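PDB 6BLJ: serine-tRNA ligase from Naegleria fowleri, which probably joins serine to its cognate tRNA in two steps, first activating the amino acid with ATP as a seryl-adenylate. Local coordinates for residues 193-198 / 451-456; 199-204 / 213-218; 459-464 / 478-483. All blocks are in the same frame, centred on the assembly; numbering follows the deposited sequence. Where two conformers were deposited one is given.

After the N-terminal helices the chain reaches helix 191-197, the first half of contact 1. A short turn leads straight on to strand 201-202. After helix 203-210 the chain comes back as strand 216-218, and contact 2 closes a loop of eight residues. That loop is nested inside the one of 252 residues closed by contact 1, where helix 448-458 returns to pack on helix 191-197. Contact 3 follows in series and closes 13 residues near the C terminus. None of the loops cross. Contact 1 touches both other contacts. Together they tie helix 191-197 to the catalytic core, to a strand at a subunit interface and to the C-terminal strand pair.

Contact 1. Residues 193-198 / 451-456; sequences DIMRKL and TLCCIV
The helix of motif 3, a hallmark of class II tRNA synthetases, receives Ile194 and Met195 from helix 191-197 on its residues 452-456. The two helical segments are nearly perpendicular, at 84°, and their axes come within 10.4 Å. Met195 bridges the gap with a fully extended chain. Its CG stands anti to the carbonyl carbon (chi1 -67°), and from there the chain runs straight across, so that only the terminal methyl touches. Met195 CE lies against the backbone, 3.7 Å from Cys453 N and 3.8 Å from Leu452 C. Cys453 SG and Val456 CG2 border the same methyl, each 4.1 Å from Met195 CE. The methyl is thus packed against backbone, Leu452 CB, the Cys453 sulfur and a Val456 methyl.

Ile194 works differently. It lies beside Val456, and the two side chains run alongside each other, pointing opposite ways. Ile194 CG2 packs on Val456 CB at 3.9 Å. The longer branch, through CG1, puts Ile194 CD1 3.5 Å from Val456 O. All the touching residues are buried. From helix 220-238, Leu221 touches Met195 and Met224 touches Leu452. Val465 of strand 464-466 adds to the packing round Ile194. The side chain of Cys453 is about 8 Å from the bound AMP, and Arg450, just before this segment, lines the AMP pocket. A helix that follows a core strand and carries such an arginine at its start is the class II motif 3.

Contact 2. Residues 199-204 / 213-218; sequences GGLATE and RGYFLL
Leu218 leans over Gly199 and Gly200 and on to Ala202 of strand 201-202. Its CB rests 3.9 Å from Gly199 O. With chi1 at -63° CG lies beside the backbone N, opposite the carbonyl carbon, and the branch turns back toward strand 201-202. At the tip, Leu218 CD1 lies 4.1 Å from Ala202 CB. The same methyl is close to Gly200 O. The Leu218 backbone is held as well: Leu218 N donates to Gly200 O at 2.9 Å.

Further along, Ala202 and Phe216 form an antiparallel hydrogen-bonded pair. Ala202 N donates to Phe216 O at 3.0 Å, nearly straight at 170°. Phe216 N returns a bond to Ala202 O at 3.2 Å. Together these bonds make a small two-stranded antiparallel sheet. It starts after a Schellman motif at Gly199 ends helix 191-197, and Ala202 is the N-cap of helix 203-210. The sheet continues across a subunit interface, where Leu217 and Leu218 pair with a strand of the third subunit. Phe216 also meets Phe291 of that subunit edge-to-face.

Leu201 points to the other face of the sheet from Ala202 and Phe216. Its CD1 reaches over to Phe216 O at 3.6 Å and to Tyr215 CB at 4.0 Å. The Tyr215 chain then leads away, and its hydroxyl donates to Gln332 O. The side chain of Tyr215 lies about 7 Å from the bound AMP.

Contact 3. Residues 459-464 / 478-483; sequences YQTPEG and TKFIKF
The Phe483 ring has Gly464 on one face and Lys197 on the opposite one. Gly464 CA sits over the ring centre, 3.6 Å from the centroid and only 4° off the normal, a CH-pi contact. Lys197 makes a cation-pi contact with the same ring. At its edge, in plane, Pro462 O approaches Phe483 CD2 to 3.5 Å. The Phe480 side chain, with CG anti to the backbone N (chi1 -178°), reaches across to the loop and presents its ring edge to Thr461 OG1 and Glu463 C. Its tip, Phe480 CZ, lies 3.5 Å from Gly464 CA. Gly464 is thus wedged between two rings and the backbone, with its CA also 3.2 Å from Ile481 O.

Phe483 N donates to Glu463 O at 2.9 Å, almost straight. A water also donates to Glu463 O and to Glu463 OE1, and it accepts from Lys482 NZ. It therefore bridges two opposite charges that do not touch directly. Within the loop, Glu463 N donates to Thr461 OG1 at 2.9 Å, which makes an ST turn.

Gly464 and Lys482 form an antiparallel non-hydrogen-bonded pair, where strand 464-466 meets strand 480-482. Ile481 packs on Asp220 and Met224 of helix 220-238, while Phe483 and Gln460 lie against Ile194 of helix 191-197.

Contact 1. Residues 193-198 / 451-456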
loop_
_atom_site.group_PDB
_atom_site.type_symbol
_atom_site.label_atom_id
_atom_site.label_comp_id
_atom_site.label_asym_id
_atom_site.label_seq_id
_atom_site.Cartn_x
_atom_site.Cartn_y
_atom_site.Cartn_z
ATOM N N ASP A 193 -6.133 26.627 18.297
ATOM C CA ASP A 193 -6.618 27.206 19.552
ATOM C C ASP A 193 -7.806 28.121 19.313
ATOM O O ASP A 193 -8.780 28.094 20.074
ATOM C CB ASP A 193 -5.495 27.968 20.252
ATOM C CG ASP A 193 -4.344 27.062 20.642
ATOM O OD1 ASP A 193 -4.618 26.026 21.276
ATOM O OD2 ASP A 193 -3.186 27.361 20.291
ATOM N N ILE A 194 -7.747 28.922 18.249
ATOM C CA ILE A 194 -8.864 29.795 17.898
ATOM C C ILE A 194 -10.124 28.976 17.651
ATOM O O ILE A 194 -11.195 29.273 18.198
ATOM C CB ILE A 194 -8.503 30.645 16.666
ATOM C CG1 ILE A 194 -7.346 31.591 17.001
ATOM C CG2 ILE A 194 -9.719 31.404 16.195
ATOM C CD1 ILE A 194 -6.738 32.286 15.784
ATOM N N MET A 195 -10.020 27.935 16.815
ATOM C CA MET A 195 -11.209 27.158 16.463
ATOM C C MET A 195 -11.789 26.442 17.680
ATOM O O MET A 195 -13.014 26.353 17.834
ATOM C CB MET A 195 -10.880 26.149 15.359
ATOM C CG MET A 195 -10.541 26.807 14.031
ATOM S SD MET A 195 -10.296 25.600 12.709
ATOM C CE MET A 195 -10.077 26.719 11.322
ATOM N N ARG A 196 -10.931 25.940 18.563
ATOM C CA ARG A 196 -11.428 25.317 19.790
ATOM C C ARG A 196 -12.069 26.351 20.712
ATOM O O ARG A 196 -13.081 26.063 21.371
ATOM C CB ARG A 196 -10.298 24.582 20.517
ATOM C CG ARG A 196 -9.905 23.237 19.876
ATOM C CD ARG A 196 -8.757 22.562 20.638
ATOM N NE ARG A 196 -8.451 21.247 20.085
ATOM C CZ ARG A 196 -7.294 20.624 20.287
ATOM N NH1 ARG A 196 -6.347 21.208 21.015
ATOM N NH2 ARG A 196 -7.077 19.430 19.754
ATOM N N LYS A 197 -11.483 27.551 20.795
ATOM C CA LYS A 197 -12.071 28.594 21.634
ATOM C C LYS A 197 -13.416 29.060 21.087
ATOM O O LYS A 197 -14.253 29.559 21.847
ATOM C CB LYS A 197 -11.102 29.769 21.776
ATOM C CG LYS A 197 -9.984 29.535 22.791
ATOM C CD LYS A 197 -8.890 30.608 22.701
ATOM C CE LYS A 197 -9.399 31.978 23.136
ATOM N NZ LYS A 197 -9.858 31.957 24.554
ATOM N N LEU A 198 -13.629 28.940 19.775
ATOM C CA LEU A 198 -14.940 29.197 19.191
ATOM C C LEU A 198 -15.929 28.070 19.454
ATOM O O LEU A 198 -17.120 28.242 19.177
ATOM C CB LEU A 198 -14.829 29.419 17.678
ATOM C CG LEU A 198 -14.055 30.645 17.191
ATOM C CD1 LEU A 198 -13.779 30.547 15.689
ATOM C CD2 LEU A 198 -14.796 31.939 17.535
ATOM N N THR A 451 -7.738 27.267 4.156
ATOM C CA THR A 451 -8.100 28.682 4.044
ATOM C C THR A 451 -8.822 29.163 5.304
ATOM O O THR A 451 -8.590 30.290 5.759
ATOM C CB THR A 451 -8.938 28.926 2.775
ATOM O OG1 THR A 451 -8.154 28.623 1.612
ATOM C CG2 THR A 451 -9.419 30.380 2.662
ATOM N N LEU A 452 -9.665 28.309 5.912
ATOM C CA LEU A 452 -10.297 28.659 7.192
ATOM C C LEU A 452 -9.263 28.865 8.297
ATOM O O LEU A 452 -9.399 29.781 9.112
ATOM C CB LEU A 452 -11.296 27.583 7.646
ATOM C CG LEU A 452 -12.667 27.395 6.978
ATOM C CD1 LEU A 452 -13.394 26.219 7.643
ATOM C CD2 LEU A 452 -13.526 28.682 7.040
ATOM N N CYS A 453 -8.239 28.005 8.363
ATOM C CA CYS A 453 -7.136 28.244 9.302
ATOM C C CYS A 453 -6.513 29.625 9.100
ATOM O O CYS A 453 -6.188 30.326 10.064
ATOM C CB CYS A 453 -6.062 27.175 9.126
ATOM S SG CYS A 453 -6.604 25.521 9.609
ATOM N N CYS A 454 -6.264 29.992 7.843
ATOM C CA CYS A 454 -5.637 31.274 7.547
ATOM C C CYS A 454 -6.563 32.434 7.887
ATOM O O CYS A 454 -6.117 33.462 8.407
ATOM C CB CYS A 454 -5.233 31.314 6.075
ATOM S SG CYS A 454 -4.173 32.707 5.639
ATOM N N ILE A 455 -7.857 32.296 7.587
ATOM C CA ILE A 455 -8.803 33.363 7.902
ATOM C C ILE A 455 -8.867 33.596 9.405
ATOM O O ILE A 455 -8.769 34.733 9.875
ATOM C CB ILE A 455 -10.194 33.043 7.331
ATOM C CG1 ILE A 455 -10.189 33.166 5.804
ATOM C CG2 ILE A 455 -11.270 33.954 7.970
ATOM C CD1 ILE A 455 -11.502 32.725 5.157
ATOM N N VAL A 456 -9.022 32.521 10.191
ATOM C CA VAL A 456 -9.263 32.760 11.613
ATOM C C VAL A 456 -8.032 33.381 12.272
ATOM O O VAL A 456 -8.171 34.181 13.205
ATOM C CB VAL A 456 -9.733 31.470 12.333
ATOM C CG1 VAL A 456 -11.040 30.922 11.697
ATOM C CG2 VAL A 456 -8.642 30.407 12.403
#

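Contact 2. Residues 199-204 / 213-218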
loop_
_atom_site.group_PDB
_atom_site.type_symbol
_atom_site.label_atom_id
_atom_site.label_comp_id
_atom_site.label_asym_id
_atom_site.label_seq_id
_atom_site.Cartn_x
_atom_site.Cartn_y
_atom_site.Cartn_z
ATOM N N GLY A 199 -15.475 26.934 19.977
ATOM C CA GLY A 199 -16.341 25.771 20.068
ATOM C C GLY A 199 -16.640 25.143 18.722
ATOM O O GLY A 199 -17.672 24.489 18.566
ATOM N N GLY A 200 -15.759 25.317 17.741
ATOM C CA GLY A 200 -16.083 24.897 16.392
ATOM C C GLY A 200 -15.329 23.695 15.868
ATOM O O GLY A 200 -15.485 23.338 14.700
ATOM N N LEU A 201 -14.488 23.076 16.691
ATOM C CA LEU A 201 -13.611 22.021 16.202
ATOM C C LEU A 201 -13.490 20.930 17.243
ATOM O O LEU A 201 -13.109 21.202 18.388
ATOM C CB LEU A 201 -12.225 22.570 15.855
ATOM C CG LEU A 201 -11.171 21.561 15.391
ATOM C CD1 LEU A 201 -11.634 20.896 14.109
ATOM C CD2 LEU A 201 -9.791 22.229 15.196
ATOM N N ALA A 202 -13.769 19.693 16.835
ATOM C CA ALA A 202 -13.689 18.521 17.709
ATOM C C ALA A 202 -12.728 17.506 17.093
ATOM O O ALA A 202 -13.146 16.597 16.376
ATOM C CB ALA A 202 -15.074 17.922 17.921
ATOM N N THR A 203 -11.433 17.637 17.398
ATOM C CA THR A 203 -10.460 16.654 16.925
ATOM C C THR A 203 -10.497 15.370 17.744
ATOM O O THR A 203 -10.094 14.319 17.238
ATOM C CB THR A 203 -9.040 17.229 16.976
ATOM O OG1 THR A 203 -8.706 17.485 18.346
ATOM C CG2 THR A 203 -8.961 18.556 16.158
ATOM N N GLU A 204 -10.957 15.446 18.997
ATOM C CA GLU A 204 -11.024 14.274 19.866
ATOM C C GLU A 204 -12.056 13.261 19.360
ATOM O O GLU A 204 -11.717 12.116 19.054
ATOM C CB GLU A 204 -11.339 14.714 21.300
ATOM C CG GLU A 204 -10.233 15.540 21.991
ATOM C CD GLU A 204 -10.222 17.040 21.648
ATOM O OE1 GLU A 204 -11.141 17.544 20.945
ATOM O OE2 GLU A 204 -9.265 17.718 22.093
ATOM N N ARG A 213 -5.932 12.363 12.177
ATOM C CA ARG A 213 -6.300 13.642 11.552
ATOM C C ARG A 213 -7.807 13.824 11.364
ATOM O O ARG A 213 -8.228 14.811 10.744
ATOM C CB ARG A 213 -5.607 13.840 10.192
ATOM C CG ARG A 213 -4.039 13.644 10.232
ATOM C CD ARG A 213 -3.367 14.128 8.892
ATOM N NE ARG A 213 -1.923 13.914 8.919
ATOM C CZ ARG A 213 -1.043 14.839 9.305
ATOM N NH1 ARG A 213 -1.452 16.056 9.666
ATOM N NH2 ARG A 213 0.251 14.555 9.333
ATOM N N GLY A 214 -8.639 12.922 11.880
ATOM C CA GLY A 214 -10.086 13.094 11.733
ATOM C C GLY A 214 -10.613 14.274 12.533
ATOM O O GLY A 214 -10.121 14.596 13.618
ATOM N N TYR A 215 -11.653 14.928 12.004
ATOM C CA TYR A 215 -12.204 16.096 12.684
ATOM C C TYR A 215 -13.699 16.204 12.424
ATOM O O TYR A 215 -14.192 15.791 11.373
ATOM C CB TYR A 215 -11.503 17.409 12.240
ATOM C CG TYR A 215 -11.698 17.753 10.760
ATOM C CD1 TYR A 215 -10.924 17.134 9.772
ATOM C CD2 TYR A 215 -12.633 18.715 10.358
ATOM C CE1 TYR A 215 -11.092 17.447 8.411
ATOM C CE2 TYR A 215 -12.800 19.054 8.997
ATOM C CZ TYR A 215 -12.031 18.405 8.042
ATOM O OH TYR A 215 -12.184 18.703 6.713
ATOM N N PHE A 216 -14.418 16.760 13.402
ATOM C CA PHE A 216 -15.736 17.353 13.178
ATOM C C PHE A 216 -15.601 18.866 13.231
ATOM O O PHE A 216 -14.896 19.394 14.095
ATOM C CB PHE A 216 -16.772 16.959 14.244
ATOM C CG PHE A 216 -17.167 15.501 14.253
ATOM C CD1 PHE A 216 -18.426 15.101 13.790
ATOM C CD2 PHE A 216 -16.326 14.552 14.804
ATOM C CE1 PHE A 216 -18.818 13.745 13.847
ATOM C CE2 PHE A 216 -16.697 13.178 14.858
ATOM C CZ PHE A 216 -17.947 12.781 14.389
ATOM N N LEU A 217 -16.282 19.555 12.317
ATOM C CA LEU A 217 -16.416 21.006 12.350
ATOM C C LEU A 217 -17.836 21.341 12.797
ATOM O O LEU A 217 -18.795 20.669 12.394
ATOM C CB LEU A 217 -16.114 21.615 10.970
ATOM C CG LEU A 217 -15.485 23.013 10.888
ATOM C CD1 LEU A 217 -14.066 22.997 11.451
ATOM C CD2 LEU A 217 -15.487 23.551 9.452
ATOM N N LEU A 218 -17.976 22.359 13.667
ATOM C CA LEU A 218 -19.284 22.711 14.238
ATOM C C LEU A 218 -19.619 24.200 14.114
ATOM O O LEU A 218 -18.746 25.067 14.202
ATOM C CB LEU A 218 -19.384 22.340 15.736
ATOM C CG LEU A 218 -19.283 20.844 16.099
ATOM C CD1 LEU A 218 -17.833 20.457 16.239
ATOM C CD2 LEU A 218 -20.056 20.508 17.364
#

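Contact 3. Residues 459-464 / 478-483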
loop_
_atom_site.group_PDB
_atom_site.type_symbol
_atom_site.label_atom_id
_atom_site.label_comp_id
_atom_site.label_asym_id
_atom_site.label_seq_id
_atom_site.Cartn_x
_atom_site.Cartn_y
_atom_site.Cartn_z
ATOM N N TYR A 459 -7.968 37.247 11.096
ATOM C CA TYR A 459 -9.131 38.036 11.509
ATOM C C TYR A 459 -9.451 37.879 12.994
ATOM O O TYR A 459 -10.521 38.311 13.441
ATOM C CB TYR A 459 -10.353 37.654 10.655
ATOM C CG TYR A 459 -10.300 38.270 9.272
ATOM C CD1 TYR A 459 -10.929 39.484 9.002
ATOM C CD2 TYR A 459 -9.581 37.656 8.234
ATOM C CE1 TYR A 459 -10.871 40.077 7.726
ATOM C CE2 TYR A 459 -9.507 38.252 6.956
ATOM C CZ TYR A 459 -10.158 39.463 6.716
ATOM O OH TYR A 459 -10.106 40.063 5.475
ATOM N N GLN A 460 -8.550 37.278 13.771
ATOM C CA GLN A 460 -8.794 37.084 15.192
ATOM C C GLN A 460 -8.763 38.417 15.935
ATOM O O GLN A 460 -8.115 39.377 15.512
ATOM C CB GLN A 460 -7.750 36.129 15.783
ATOM C CG GLN A 460 -6.335 36.699 15.817
ATOM C CD GLN A 460 -5.312 35.713 16.372
ATOM O OE1 GLN A 460 -5.310 35.397 17.570
ATOM N NE2 GLN A 460 -4.460 35.194 15.492
ATOM N N THR A 461 -9.496 38.473 17.034
ATOM C CA THR A 461 -9.426 39.550 18.012
ATOM C C THR A 461 -9.289 38.889 19.371
ATOM O O THR A 461 -9.354 37.661 19.476
ATOM C CB THR A 461 -10.686 40.429 17.971
ATOM O OG1 THR A 461 -11.737 39.787 18.704
ATOM C CG2 THR A 461 -11.142 40.656 16.528
ATOM N N PRO A 462 -9.099 39.662 20.451
ATOM C CA PRO A 462 -9.122 39.022 21.780
ATOM C C PRO A 462 -10.462 38.401 22.126
ATOM O O PRO A 462 -10.525 37.590 23.056
ATOM C CB PRO A 462 -8.785 40.174 22.740
ATOM C CG PRO A 462 -8.011 41.151 21.890
ATOM C CD PRO A 462 -8.652 41.068 20.534
ATOM N N GLU A 463 -11.534 38.753 21.409
ATOM C CA GLU A 463 -12.878 38.311 21.766
ATOM C C GLU A 463 -13.444 37.245 20.831
ATOM O O GLU A 463 -14.448 36.607 21.177
ATOM C CB GLU A 463 -13.836 39.511 21.767
ATOM C CG GLU A 463 -13.469 40.639 22.745
ATOM C CD GLU A 463 -13.124 40.157 24.139
ATOM O OE1 GLU A 463 -13.826 39.266 24.664
ATOM O OE2 GLU A 463 -12.147 40.680 24.720
ATOM N N GLY A 464 -12.840 37.043 19.665
ATOM C CA GLY A 464 -13.384 36.101 18.684
ATOM C C GLY A 464 -12.734 36.327 17.325
ATOM O O GLY A 464 -11.552 36.664 17.237
ATOM N N THR A 478 -23.738 37.343 9.133
ATOM C CA THR A 478 -22.931 37.222 10.346
ATOM C C THR A 478 -21.628 38.002 10.196
ATOM O O THR A 478 -20.874 37.796 9.240
ATOM C CB THR A 478 -22.616 35.753 10.648
ATOM O OG1 THR A 478 -23.826 34.997 10.772
ATOM C CG2 THR A 478 -21.833 35.641 11.954
ATOM N N LYS A 479 -21.368 38.906 11.138
ATOM C CA LYS A 479 -20.161 39.723 11.098
ATOM C C LYS A 479 -19.064 39.249 12.045
ATOM O O LYS A 479 -17.897 39.608 11.844
ATOM C CB LYS A 479 -20.498 41.179 11.422
ATOM C CG LYS A 479 -21.296 41.871 10.335
ATOM C CD LYS A 479 -21.615 43.303 10.727
ATOM C CE LYS A 479 -22.604 43.935 9.765
ATOM N NZ LYS A 479 -21.955 45.009 8.951
ATOM N N PHE A 480 -19.402 38.473 13.070
ATOM C CA PHE A 480 -18.457 38.178 14.134
ATOM C C PHE A 480 -18.822 36.849 14.777
ATOM O O PHE A 480 -19.999 36.557 14.993
ATOM C CB PHE A 480 -18.441 39.323 15.163
ATOM C CG PHE A 480 -17.455 39.129 16.291
ATOM C CD1 PHE A 480 -16.089 39.289 16.082
ATOM C CD2 PHE A 480 -17.901 38.834 17.573
ATOM C CE1 PHE A 480 -15.175 39.117 17.122
ATOM C CE2 PHE A 480 -17.002 38.671 18.622
ATOM C CZ PHE A 480 -15.635 38.809 18.396
ATOM N N ILE A 481 -17.804 36.043 15.062
ATOM C CA ILE A 481 -17.957 34.790 15.793
ATOM C C ILE A 481 -17.243 34.952 17.131
ATOM O O ILE A 481 -16.015 35.115 17.170
ATOM C CB ILE A 481 -17.374 33.602 15.015
ATOM C CG1 ILE A 481 -17.769 33.638 13.539
ATOM C CG2 ILE A 481 -17.819 32.284 15.648
ATOM C CD1 ILE A 481 -17.013 32.572 12.736
ATOM N N LYS A 482 -17.997 34.884 18.224
ATOM C CA LYS A 482 -17.461 35.154 19.550
ATOM C C LYS A 482 -16.851 33.899 20.169
ATOM O O LYS A 482 -17.386 32.799 20.034
ATOM C CB LYS A 482 -18.563 35.703 20.458
ATOM C CG LYS A 482 -18.100 36.193 21.829
ATOM C CD LYS A 482 -19.300 36.662 22.679
ATOM C CE LYS A 482 -18.856 37.339 23.973
ATOM N NZ LYS A 482 -17.932 36.463 24.739
ATOM N N PHE A 483 -15.730 34.075 20.866
ATOM C CA PHE A 483 -15.163 32.981 21.640
ATOM C C PHE A 483 -16.180 32.458 22.646
ATOM O O PHE A 483 -16.906 33.229 23.275
ATOM C CB PHE A 483 -13.899 33.447 22.372
ATOM C CG PHE A 483 -12.693 33.595 21.475
ATOM C CD1 PHE A 483 -12.493 32.718 20.422
ATOM C CD2 PHE A 483 -11.745 34.582 21.709
ATOM C CE1 PHE A 483 -11.382 32.834 19.604
ATOM C CE2 PHE A 483 -10.627 34.704 20.892
ATOM C CZ PHE A 483 -10.442 33.820 19.845
HETATM O O HOH W 1 -15.231 36.680 23.700
#